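Local coordinates for Mll5499 protein (Mesorhizobium loti, PDB 3BDE), which is of unknown function but forms a homodimer of ferredoxin-like subunits of the stress-responsive Dabb (alpha/beta barrel) family, at residues Lys39-Asp44 with Val102-Lys107; Ser50-Val55 with Asn88-His93; Ala82-Tyr87 with Glu110-Pro115. All coordinates share one frame; numbering follows the deposited sequence. Where two conformers were deposited one is given.

Contact 1: residues Lys39-Asp44 with Val102-Lys107; sequences KRFLVD and VPEVEK. With EDO (1,2-ethanediol), chain G.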
loop_
_atom_site.group_PDB
_atom_site.type_symbol
_atom_site.label_atom_id
_atom_site.label_comp_id
_atom_site.label_asym_id
_atom_site.label_seq_id
_atom_site.Cartn_x
_atom_site.Cartn_y
_atom_site.Cartn_z
ATOM N N LYS A 39 -21.116 2.192 -3.868
ATOM C CA LYS A 39 -21.047 1.138 -4.907
ATOM C C LYS A 39 -20.741 1.737 -6.286
ATOM O O LYS A 39 -19.856 1.284 -6.993
ATOM C CB LYS A 39 -22.387 0.381 -4.990
ATOM C CG LYS A 39 -22.429 -0.827 -5.965
ATOM C CD LYS A 39 -23.839 -1.139 -6.498
ATOM C CE LYS A 39 -24.387 -0.050 -7.471
ATOM N NZ LYS A 39 -23.455 0.304 -8.595
ATOM N N ARG A 40 -21.501 2.760 -6.652
ATOM C CA ARG A 40 -21.375 3.435 -7.943
ATOM C C ARG A 40 -20.010 4.088 -8.155
ATOM O O ARG A 40 -19.450 3.998 -9.263
ATOM C CB ARG A 40 -22.526 4.434 -8.055
ATOM C CG ARG A 40 -22.793 5.077 -9.369
ATOM C CD ARG A 40 -24.315 5.279 -9.486
ATOM N NE ARG A 40 -24.815 5.980 -8.303
ATOM C CZ ARG A 40 -25.934 5.722 -7.606
ATOM N NH1 ARG A 40 -26.741 4.688 -7.873
ATOM N NH2 ARG A 40 -26.215 6.496 -6.554
ATOM N N PHE A 41 -19.453 4.712 -7.106
ATOM C CA PHE A 41 -18.106 5.304 -7.203
ATOM C C PHE A 41 -17.075 4.195 -7.518
ATOM O O PHE A 41 -16.267 4.334 -8.435
ATOM C CB PHE A 41 -17.712 6.037 -5.904
ATOM C CG PHE A 41 -16.330 6.611 -5.933
ATOM C CD1 PHE A 41 -15.221 5.831 -5.536
ATOM C CD2 PHE A 41 -16.111 7.910 -6.373
ATOM C CE1 PHE A 41 -13.931 6.344 -5.589
ATOM C CE2 PHE A 41 -14.821 8.441 -6.431
ATOM C CZ PHE A 41 -13.724 7.667 -6.040
ATOM N N LEU A 42 -17.144 3.096 -6.769
ATOM C CA LEU A 42 -16.213 1.974 -6.931
ATOM C C LEU A 42 -16.338 1.267 -8.322
ATOM O O LEU A 42 -15.331 1.035 -9.033
ATOM C CB LEU A 42 -16.426 0.972 -5.783
ATOM C CG LEU A 42 -16.125 1.498 -4.375
ATOM C CD1 LEU A 42 -16.567 0.491 -3.330
ATOM C CD2 LEU A 42 -14.628 1.860 -4.222
ATOM N N VAL A 43 -17.578 0.990 -8.714
ATOM C CA VAL A 43 -17.901 0.342 -9.999
ATOM C C VAL A 43 -17.441 1.224 -11.161
ATOM O O VAL A 43 -16.720 0.751 -12.030
ATOM C CB VAL A 43 -19.400 -0.045 -10.082
ATOM C CG1 VAL A 43 -19.766 -0.616 -11.437
ATOM C CG2 VAL A 43 -19.718 -1.058 -8.982
ATOM N N ASP A 44 -17.765 2.517 -11.109
ATOM C CA ASP A 44 -17.372 3.457 -12.179
ATOM C C ASP A 44 -15.865 3.721 -12.235
ATOM O O ASP A 44 -15.302 3.796 -13.328
ATOM C CB ASP A 44 -18.139 4.768 -12.076
ATOM C CG ASP A 44 -19.667 4.579 -12.221
ATOM O OD1 ASP A 44 -20.138 3.520 -12.674
ATOM O OD2 ASP A 44 -20.409 5.498 -11.836
ATOM N N VAL A 102 -12.639 14.476 -6.599
ATOM C CA VAL A 102 -12.703 15.718 -5.815
ATOM C C VAL A 102 -14.055 15.914 -5.091
ATOM O O VAL A 102 -14.036 16.207 -3.928
ATOM C CB VAL A 102 -12.283 16.960 -6.639
ATOM C CG1 VAL A 102 -12.556 18.253 -5.856
ATOM C CG2 VAL A 102 -10.827 16.874 -7.015
ATOM N N PRO A 103 -15.201 15.758 -5.788
ATOM C CA PRO A 103 -16.502 15.880 -5.100
ATOM C C PRO A 103 -16.899 14.779 -4.107
ATOM O O PRO A 103 -17.621 15.079 -3.163
ATOM C CB PRO A 103 -17.521 15.906 -6.254
ATOM C CG PRO A 103 -16.725 16.164 -7.479
ATOM C CD PRO A 103 -15.386 15.596 -7.238
ATOM N N GLU A 104 -16.432 13.548 -4.297
ATOM C CA GLU A 104 -16.923 12.403 -3.502
ATOM C C GLU A 104 -15.970 11.845 -2.463
ATOM O O GLU A 104 -16.415 11.135 -1.567
ATOM C CB GLU A 104 -17.369 11.286 -4.435
ATOM C CG GLU A 104 -18.430 11.694 -5.461
ATOM C CD GLU A 104 -18.863 10.543 -6.344
ATOM O OE1 GLU A 104 -19.169 9.462 -5.804
ATOM O OE2 GLU A 104 -18.943 10.735 -7.581
ATOM N N VAL A 105 -14.678 12.140 -2.580
ATOM C CA VAL A 105 -13.689 11.632 -1.628
ATOM C C VAL A 105 -13.541 12.583 -0.418
ATOM O O VAL A 105 -13.308 13.787 -0.570
ATOM C CB VAL A 105 -12.325 11.340 -2.308
ATOM C CG1 VAL A 105 -11.243 10.992 -1.243
ATOM C CG2 VAL A 105 -12.489 10.215 -3.304
ATOM N N GLU A 106 -13.687 12.023 0.782
ATOM C CA GLU A 106 -13.553 12.772 2.036
ATOM C C GLU A 106 -12.089 13.057 2.337
ATOM O O GLU A 106 -11.722 14.186 2.675
ATOM C CB GLU A 106 -14.192 11.986 3.203
ATOM C CG GLU A 106 -14.064 12.617 4.618
ATOM C CD GLU A 106 -14.647 14.017 4.714
ATOM O OE1 GLU A 106 -15.651 14.299 4.025
ATOM O OE2 GLU A 106 -14.116 14.827 5.501
ATOM N N LYS A 107 -11.275 12.007 2.271
ATOM C CA LYS A 107 -9.842 12.091 2.557
ATOM C C LYS A 107 -9.081 10.941 1.924
ATOM O O LYS A 107 -9.653 9.864 1.662
ATOM C CB LYS A 107 -9.605 12.065 4.070
ATOM C CG LYS A 107 -10.328 10.919 4.777
ATOM C CD LYS A 107 -9.918 10.795 6.213
ATOM C CE LYS A 107 -10.919 9.948 6.954
ATOM N NZ LYS A 107 -10.373 9.585 8.274
HETATM C C1 EDO G . -28.838 6.447 -4.133
HETATM O O1 EDO G . -29.304 5.703 -5.268
HETATM C C2 EDO G . -29.874 6.595 -3.018
HETATM O O2 EDO G . -30.749 5.458 -2.940
#
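Phe41 and Glu104 run past each other in opposite directions where helix 36-50 faces the junction between helix 91-104 and strand 105-115. The carboxylate of Glu104 arrives at the rim of the phenyl ring: OE1 lies near the ring plane, 3.5 Å from Phe41 CD2, and also 3.7 Å from Phe41 CB. Ring and carboxylate planes are 74° apart, an arrangement in which an acidic oxygen looks at the weakly positive C-H edge of an aromatic ring and avoids its electron-rich face. Phe41 reaches this position because its ring carbon CG stands anti to the backbone N (chi1 178°), which throws the ring off the helix toward the C-terminal end of helix 91-104. Glu104 answers with an extended chain beyond CG, long enough to bring OE1 alongside.

The far end of the same ring has a different neighbour. Phe41 CZ packs on Val105 CG2 at 3.9 Å, and the methyl comes in obliquely, neither squarely over the face nor at the edge. Val105 is the first residue after helix 91-104 to leave helical phi/psi, so the ring spans the very point at which helix gives way to strand. Around it, Leu29, Phe74 and Trp101 continue the apolar packing between helices and sheet in this ferredoxin-like fold.

The polar end of Glu104 is satisfied elsewhere: OE1 accepts a hydrogen bond from His31 NE2, and OE2 forms a salt bridge with Arg100, which also pairs with Asp44. Those two partners probably keep the carboxylate ionised and fix its rotation, although it lies beside a buried ring. The contact thus joins an apolar surface to a carboxylate whose charge is probably balanced by Arg100, with the ring edge serving as the boundary between the two.

Contact 2: residues Ser50-Val55 with Asn88-His93; sequences SAIRGV and NDHPDH. With EDO (1,2-ethanediol), chain K; EDO (1,2-ethanediol), chain D.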
loop_
_atom_site.group_PDB
_atom_site.type_symbol
_atom_site.label_atom_id
_atom_site.label_comp_id
_atom_site.label_asym_id
_atom_site.label_seq_id
_atom_site.Cartn_x
_atom_site.Cartn_y
_atom_site.Cartn_z
ATOM N N SER A 50 -9.303 1.342 -15.213
ATOM C CA SER A 50 -8.665 0.096 -15.714
ATOM C C SER A 50 -8.550 0.046 -17.262
ATOM O O SER A 50 -7.751 -0.727 -17.794
ATOM C CB SER A 50 -9.361 -1.150 -15.158
ATOM O OG SER A 50 -10.593 -1.341 -15.779
ATOM N N ALA A 51 -9.347 0.870 -17.948
ATOM C CA ALA A 51 -9.357 0.979 -19.415
ATOM C C ALA A 51 -8.260 1.889 -19.980
ATOM O O ALA A 51 -8.009 1.879 -21.196
ATOM C CB ALA A 51 -10.740 1.491 -19.875
ATOM N N ILE A 52 -7.600 2.669 -19.127
ATOM C CA ILE A 52 -6.566 3.599 -19.590
ATOM C C ILE A 52 -5.296 2.854 -19.961
ATOM O O ILE A 52 -4.847 2.024 -19.176
ATOM C CB ILE A 52 -6.285 4.683 -18.543
ATOM C CG1 ILE A 52 -7.569 5.511 -18.310
ATOM C CG2 ILE A 52 -5.135 5.616 -19.021
ATOM C CD1 ILE A 52 -7.450 6.517 -17.225
ATOM N N ARG A 53 -4.725 3.144 -21.145
ATOM C CA ARG A 53 -3.492 2.457 -21.622
ATOM C C ARG A 53 -2.353 2.664 -20.623
ATOM O O ARG A 53 -2.147 3.782 -20.116
ATOM C CB ARG A 53 -3.045 2.952 -23.013
ATOM C CG ARG A 53 -1.821 2.203 -23.639
ATOM C CD ARG A 53 -1.233 2.918 -24.850
ATOM N NE ARG A 53 -2.121 2.897 -26.011
ATOM N N GLY A 54 -1.619 1.585 -20.356
ATOM C CA GLY A 54 -0.521 1.591 -19.394
ATOM C C GLY A 54 -0.896 1.138 -17.986
ATOM O O GLY A 54 -0.014 0.775 -17.205
ATOM N N VAL A 55 -2.189 1.182 -17.636
ATOM C CA VAL A 55 -2.660 0.716 -16.321
ATOM C C VAL A 55 -2.617 -0.813 -16.327
ATOM O O VAL A 55 -3.203 -1.434 -17.208
ATOM C CB VAL A 55 -4.104 1.198 -16.007
ATOM C CG1 VAL A 55 -4.721 0.505 -14.745
ATOM C CG2 VAL A 55 -4.113 2.707 -15.857
ATOM N N ASN A 88 -1.835 9.765 -15.601
ATOM C CA ASN A 88 -2.273 10.953 -14.837
ATOM C C ASN A 88 -2.877 12.025 -15.735
ATOM O O ASN A 88 -3.901 12.610 -15.391
ATOM C CB ASN A 88 -1.089 11.550 -14.064
ATOM C CG ASN A 88 -1.486 12.747 -13.211
ATOM O OD1 ASN A 88 -2.018 12.592 -12.112
ATOM N ND2 ASN A 88 -1.225 13.942 -13.717
ATOM N N ASP A 89 -2.230 12.242 -16.886
ATOM C CA ASP A 89 -2.627 13.277 -17.857
ATOM C C ASP A 89 -3.672 12.842 -18.880
ATOM O O ASP A 89 -4.114 13.664 -19.676
ATOM C CB ASP A 89 -1.383 13.794 -18.600
ATOM C CG ASP A 89 -0.410 14.526 -17.700
ATOM O OD1 ASP A 89 -0.701 14.730 -16.509
ATOM O OD2 ASP A 89 0.663 14.906 -18.213
ATOM N N HIS A 90 -4.077 11.577 -18.852
ATOM C CA HIS A 90 -5.060 11.052 -19.806
ATOM C C HIS A 90 -6.384 11.778 -19.548
ATOM O O HIS A 90 -6.733 11.997 -18.384
ATOM C CB HIS A 90 -5.248 9.543 -19.654
ATOM C CG HIS A 90 -6.030 8.934 -20.771
ATOM N ND1 HIS A 90 -7.401 9.022 -20.849
ATOM C CD2 HIS A 90 -5.630 8.273 -21.884
ATOM C CE1 HIS A 90 -7.812 8.433 -21.960
ATOM N NE2 HIS A 90 -6.760 7.974 -22.604
ATOM N N PRO A 91 -7.090 12.204 -20.612
ATOM C CA PRO A 91 -8.373 12.910 -20.420
ATOM C C PRO A 91 -9.394 12.201 -19.517
ATOM O O PRO A 91 -10.120 12.865 -18.755
ATOM C CB PRO A 91 -8.905 13.067 -21.852
ATOM C CG PRO A 91 -7.708 13.020 -22.711
ATOM C CD PRO A 91 -6.726 12.127 -22.043
ATOM N N ASP A 92 -9.471 10.873 -19.617
ATOM C CA ASP A 92 -10.366 10.077 -18.782
ATOM C C ASP A 92 -10.000 10.170 -17.295
ATOM O O ASP A 92 -10.897 10.193 -16.442
ATOM C CB ASP A 92 -10.368 8.576 -19.189
ATOM C CG ASP A 92 -10.935 8.313 -20.579
ATOM O OD1 ASP A 92 -11.292 9.251 -21.314
ATOM O OD2 ASP A 92 -10.977 7.129 -20.964
ATOM N N HIS A 93 -8.695 10.191 -16.994
ATOM C CA HIS A 93 -8.242 10.305 -15.604
ATOM C C HIS A 93 -8.492 11.727 -15.089
ATOM O O HIS A 93 -8.984 11.917 -14.000
ATOM C CB HIS A 93 -6.774 9.940 -15.458
ATOM C CG HIS A 93 -6.283 10.037 -14.052
ATOM N ND1 HIS A 93 -5.429 11.035 -13.628
ATOM C CD2 HIS A 93 -6.618 9.329 -12.946
ATOM C CE1 HIS A 93 -5.219 10.901 -12.331
ATOM N NE2 HIS A 93 -5.918 9.862 -11.895
HETATM C C1 EDO K . -5.772 14.938 -12.973
HETATM O O1 EDO K . -6.078 16.301 -13.288
HETATM C C2 EDO K . -4.441 14.890 -12.244
HETATM O O2 EDO K . -4.481 13.934 -11.178
HETATM C C1 EDO D . -7.293 7.908 -9.037
HETATM O O1 EDO D . -6.936 9.271 -9.286
HETATM C C2 EDO D . -6.076 7.119 -8.598
HETATM O O2 EDO D . -5.111 7.207 -9.648
#
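The imidazole of His90 offers Ile52 one of its faces. Ile52 CG2 sits 4.2 Å from the ring centroid and 29° off the ring normal, an off-centre CH-pi contact in which the methyl lies nearest CG and CD2. Pro91 CD lies over the opposite face, 3.3 Å from the ring plane and displaced toward the rim, while Asp92 CA occupies the edge. His93 is used differently. Its ring receives Asn88 O and an ethanediol at the edge, and Ile52 approaches its CB, not the imidazole.

Ile52 bridges these residues. With CG1 beside the backbone N (chi1 -62°), CG2 is left anti to that N and is sent to His90, while CD1, at the end of the CG1 branch, reaches 3.9 Å from His93 CB and packs beside Asp92 CB. Ile52 and His93 cross at about a right angle. Behind the isoleucine a type II turn from Ile52 to Val55 reverses the chain ahead of strand 58-63, and Tyr87 of helix 81-88 adds a further apolar wall.

Several polar atoms of the opposing segment are paired locally. His90 is the N-cap of helix 91-104: its ND1 accepts from Asp92 N at 3.0 Å. His93 ND1 donates to Asn88 O at 2.8 Å, the acceptor lying 11° out of the ring plane, which fixes the rotation of that imidazole. Its NE2 pairs with O1 of an ethanediol (chain D), 2.9 Å away; this diol, probably from the crystallisation liquor, also binds Tyr87 and His23, consistent with a polar pocket beside the contact.

The chemistry is therefore divided: the hydrogen bonds of these 88-93 side chains run within that segment or to bound ethanediols, and the loop is met by dispersion and the CH-pi contact.

Contact 3: residues Ala82-Tyr87 with Glu110-Pro115; sequences AAYTRY and EIDYVP. With EDO (1,2-ethanediol), chain E; EDO (1,2-ethanediol), chain J; EDO (1,2-ethanediol), chain D.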
loop_
_atom_site.group_PDB
_atom_site.type_symbol
_atom_site.label_atom_id
_atom_site.label_comp_id
_atom_site.label_asym_id
_atom_site.label_seq_id
_atom_site.Cartn_x
_atom_site.Cartn_y
_atom_site.Cartn_z
ATOM N N ALA A 82 7.132 7.274 -17.140
ATOM C CA ALA A 82 6.469 7.800 -18.358
ATOM C C ALA A 82 5.020 7.307 -18.433
ATOM O O ALA A 82 4.131 8.102 -18.615
ATOM C CB ALA A 82 7.207 7.420 -19.621
ATOM N N ALA A 83 4.797 5.997 -18.243
ATOM C CA ALA A 83 3.446 5.423 -18.255
ATOM C C ALA A 83 2.573 6.004 -17.154
ATOM O O ALA A 83 1.376 6.221 -17.354
ATOM C CB ALA A 83 3.477 3.898 -18.155
ATOM N N TYR A 84 3.171 6.249 -15.986
ATOM C CA TYR A 84 2.453 6.809 -14.831
ATOM C C TYR A 84 1.980 8.232 -15.167
ATOM O O TYR A 84 0.815 8.572 -15.006
ATOM C CB TYR A 84 3.347 6.698 -13.580
ATOM C CG TYR A 84 2.798 7.179 -12.252
ATOM C CD1 TYR A 84 1.406 7.255 -12.002
ATOM C CD2 TYR A 84 3.668 7.475 -11.200
ATOM C CE1 TYR A 84 0.901 7.682 -10.779
ATOM C CE2 TYR A 84 3.155 7.923 -9.928
ATOM C CZ TYR A 84 1.766 7.997 -9.743
ATOM O OH TYR A 84 1.209 8.411 -8.564
ATOM N N THR A 85 2.888 9.055 -15.668
ATOM C CA THR A 85 2.564 10.422 -16.064
ATOM C C THR A 85 1.483 10.466 -17.170
ATOM O O THR A 85 0.604 11.309 -17.122
ATOM C CB THR A 85 3.856 11.168 -16.455
ATOM O OG1 THR A 85 4.673 11.285 -15.278
ATOM C CG2 THR A 85 3.563 12.552 -17.018
ATOM N N ARG A 86 1.588 9.566 -18.147
ATOM C CA ARG A 86 0.617 9.458 -19.251
ATOM C C ARG A 86 -0.779 9.035 -18.763
ATOM O O ARG A 86 -1.765 9.507 -19.288
ATOM C CB ARG A 86 1.156 8.534 -20.352
ATOM C CG ARG A 86 2.291 9.212 -21.113
ATOM C CD ARG A 86 2.996 8.254 -22.033
ATOM N NE ARG A 86 4.041 8.942 -22.839
ATOM C CZ ARG A 86 5.151 8.386 -23.327
ATOM N NH1 ARG A 86 5.495 7.125 -23.075
ATOM N NH2 ARG A 86 5.986 9.138 -24.044
ATOM N N TYR A 87 -0.843 8.172 -17.746
ATOM C CA TYR A 87 -2.108 7.842 -17.085
ATOM C C TYR A 87 -2.676 9.098 -16.392
ATOM O O TYR A 87 -3.853 9.444 -16.560
ATOM C CB TYR A 87 -1.895 6.739 -16.048
ATOM C CG TYR A 87 -2.942 6.631 -14.967
ATOM C CD1 TYR A 87 -4.163 5.959 -15.192
ATOM C CD2 TYR A 87 -2.710 7.161 -13.706
ATOM C CE1 TYR A 87 -5.109 5.834 -14.155
ATOM C CE2 TYR A 87 -3.654 7.046 -12.669
ATOM C CZ TYR A 87 -4.840 6.375 -12.908
ATOM O OH TYR A 87 -5.754 6.266 -11.891
ATOM N N GLU A 110 -1.827 9.133 -0.893
ATOM C CA GLU A 110 -1.223 8.491 -2.046
ATOM C C GLU A 110 0.076 7.888 -1.543
ATOM O O GLU A 110 0.842 8.577 -0.886
ATOM C CB GLU A 110 -0.905 9.479 -3.166
ATOM C CG GLU A 110 -2.082 9.926 -3.983
ATOM C CD GLU A 110 -1.660 10.740 -5.208
ATOM O OE1 GLU A 110 -0.801 10.258 -5.985
ATOM O OE2 GLU A 110 -2.206 11.855 -5.403
ATOM N N ILE A 111 0.299 6.600 -1.816
ATOM C CA ILE A 111 1.537 5.898 -1.459
ATOM C C ILE A 111 1.991 5.137 -2.718
ATOM O O ILE A 111 1.289 4.236 -3.183
ATOM C CB ILE A 111 1.316 4.914 -0.279
ATOM C CG1 ILE A 111 0.785 5.653 0.973
ATOM C CG2 ILE A 111 2.598 4.260 0.088
ATOM C CD1 ILE A 111 -0.012 4.747 1.923
ATOM N N ASP A 112 3.110 5.570 -3.291
ATOM C CA ASP A 112 3.674 5.015 -4.519
ATOM C C ASP A 112 4.964 4.323 -4.175
ATOM O O ASP A 112 5.759 4.856 -3.379
ATOM C CB ASP A 112 3.949 6.120 -5.544
ATOM C CG ASP A 112 2.691 6.818 -6.042
ATOM O OD1 ASP A 112 1.574 6.285 -5.912
ATOM O OD2 ASP A 112 2.831 7.944 -6.588
ATOM N N TYR A 113 5.208 3.181 -4.819
ATOM C CA TYR A 113 6.345 2.371 -4.561
ATOM C C TYR A 113 7.126 1.951 -5.780
ATOM O O TYR A 113 6.566 1.785 -6.869
ATOM C CB TYR A 113 5.936 1.066 -3.895
ATOM C CG TYR A 113 5.259 1.166 -2.569
ATOM C CD1 TYR A 113 5.952 1.601 -1.456
ATOM C CD2 TYR A 113 3.955 0.698 -2.401
ATOM C CE1 TYR A 113 5.358 1.644 -0.203
ATOM C CE2 TYR A 113 3.356 0.711 -1.165
ATOM C CZ TYR A 113 4.066 1.181 -0.059
ATOM O OH TYR A 113 3.480 1.218 1.177
ATOM N N VAL A 114 8.428 1.771 -5.562
ATOM C CA VAL A 114 9.273 1.070 -6.525
ATOM C C VAL A 114 10.025 -0.031 -5.750
ATOM O O VAL A 114 10.203 0.083 -4.523
ATOM C CB VAL A 114 10.253 1.975 -7.262
ATOM C CG1 VAL A 114 9.535 3.035 -8.027
ATOM C CG2 VAL A 114 11.321 2.557 -6.326
ATOM N N PRO A 115 10.459 -1.102 -6.438
ATOM C CA PRO A 115 11.224 -2.133 -5.745
ATOM C C PRO A 115 12.507 -1.569 -5.120
ATOM O O PRO A 115 13.165 -0.712 -5.727
ATOM C CB PRO A 115 11.579 -3.126 -6.874
ATOM C CG PRO A 115 10.596 -2.872 -7.956
ATOM C CD PRO A 115 10.297 -1.418 -7.876
HETATM C C1 EDO E . 2.244 12.024 -12.537
HETATM O O1 EDO E . 3.391 12.492 -13.248
HETATM C C2 EDO E . 2.630 10.812 -11.711
HETATM O O2 EDO E . 3.757 11.142 -10.869
HETATM C C1 EDO J . -0.491 0.687 -0.339
HETATM O O1 EDO J . -1.368 1.760 0.021
HETATM C C2 EDO J . -0.023 -0.070 0.886
HETATM O O2 EDO J . 1.082 0.571 1.521
HETATM C C1 EDO D . -7.293 7.908 -9.037
HETATM O O1 EDO D . -6.936 9.271 -9.286
HETATM C C2 EDO D . -6.076 7.119 -8.598
HETATM O O2 EDO D . -5.111 7.207 -9.648
#
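In this ferredoxin-like fold helix 81-88 lies against the antiparallel sheet, and one tyrosine joins it to strand 105-115, an outermost strand of the sheet within the chain. Tyr84 points its ring at the strand, CG anti to the backbone N (chi1 -178°), and its phenol donates a hydrogen bond to Asp112: OH to OD2 is 2.6 Å. The carboxylate is met on its syn side, with the phenol 32° out of the carboxylate plane, and ring and carboxylate planes stand 82° apart. OD2 lies near the ring plane, at the edge.

The buried Asp112 is well supplied with donors, since OD1 accepts from His23 ND1 and, weakly, from Thr24 N. Together with the phenol they hold the carboxylate in place from both oxygens. His23 and Phe78 also meet the Tyr84 ring, adding ring contacts to the hydrogen bond.

The strand has a second role. Tyr113, Val114 and Pro115 pair with a strand of the second subunit in an antiparallel ladder, carrying the sheet across the dimer interface, where Gln63 of the second subunit accepts from Asp112 N. On the Tyr84 ring an ethanediol, probably from the crystallisation liquor, places its C2 3.3 Å above the plane, over the centre.

Overall arrangement
The three contacts attach helices, a loop and a strand to one another around the antiparallel sheet, four-stranded within the chain. Contact 1 is the buried one, apolar with its carboxylate paired off elsewhere; contacts 2 and 3 are partly buried and lie closer together, their centres about 12 Å apart against about 21 Å between contacts 1 and 3. Helix 91-104 serves contact 1 at its end and contact 2 at its start, while strand 105-115 serves contacts 1 and 3. Contacts 2 and 3 also meet through Tyr87 and share an ethanediol. Contact 3 alone is joined by a direct hydrogen bond, next to the dimer interface.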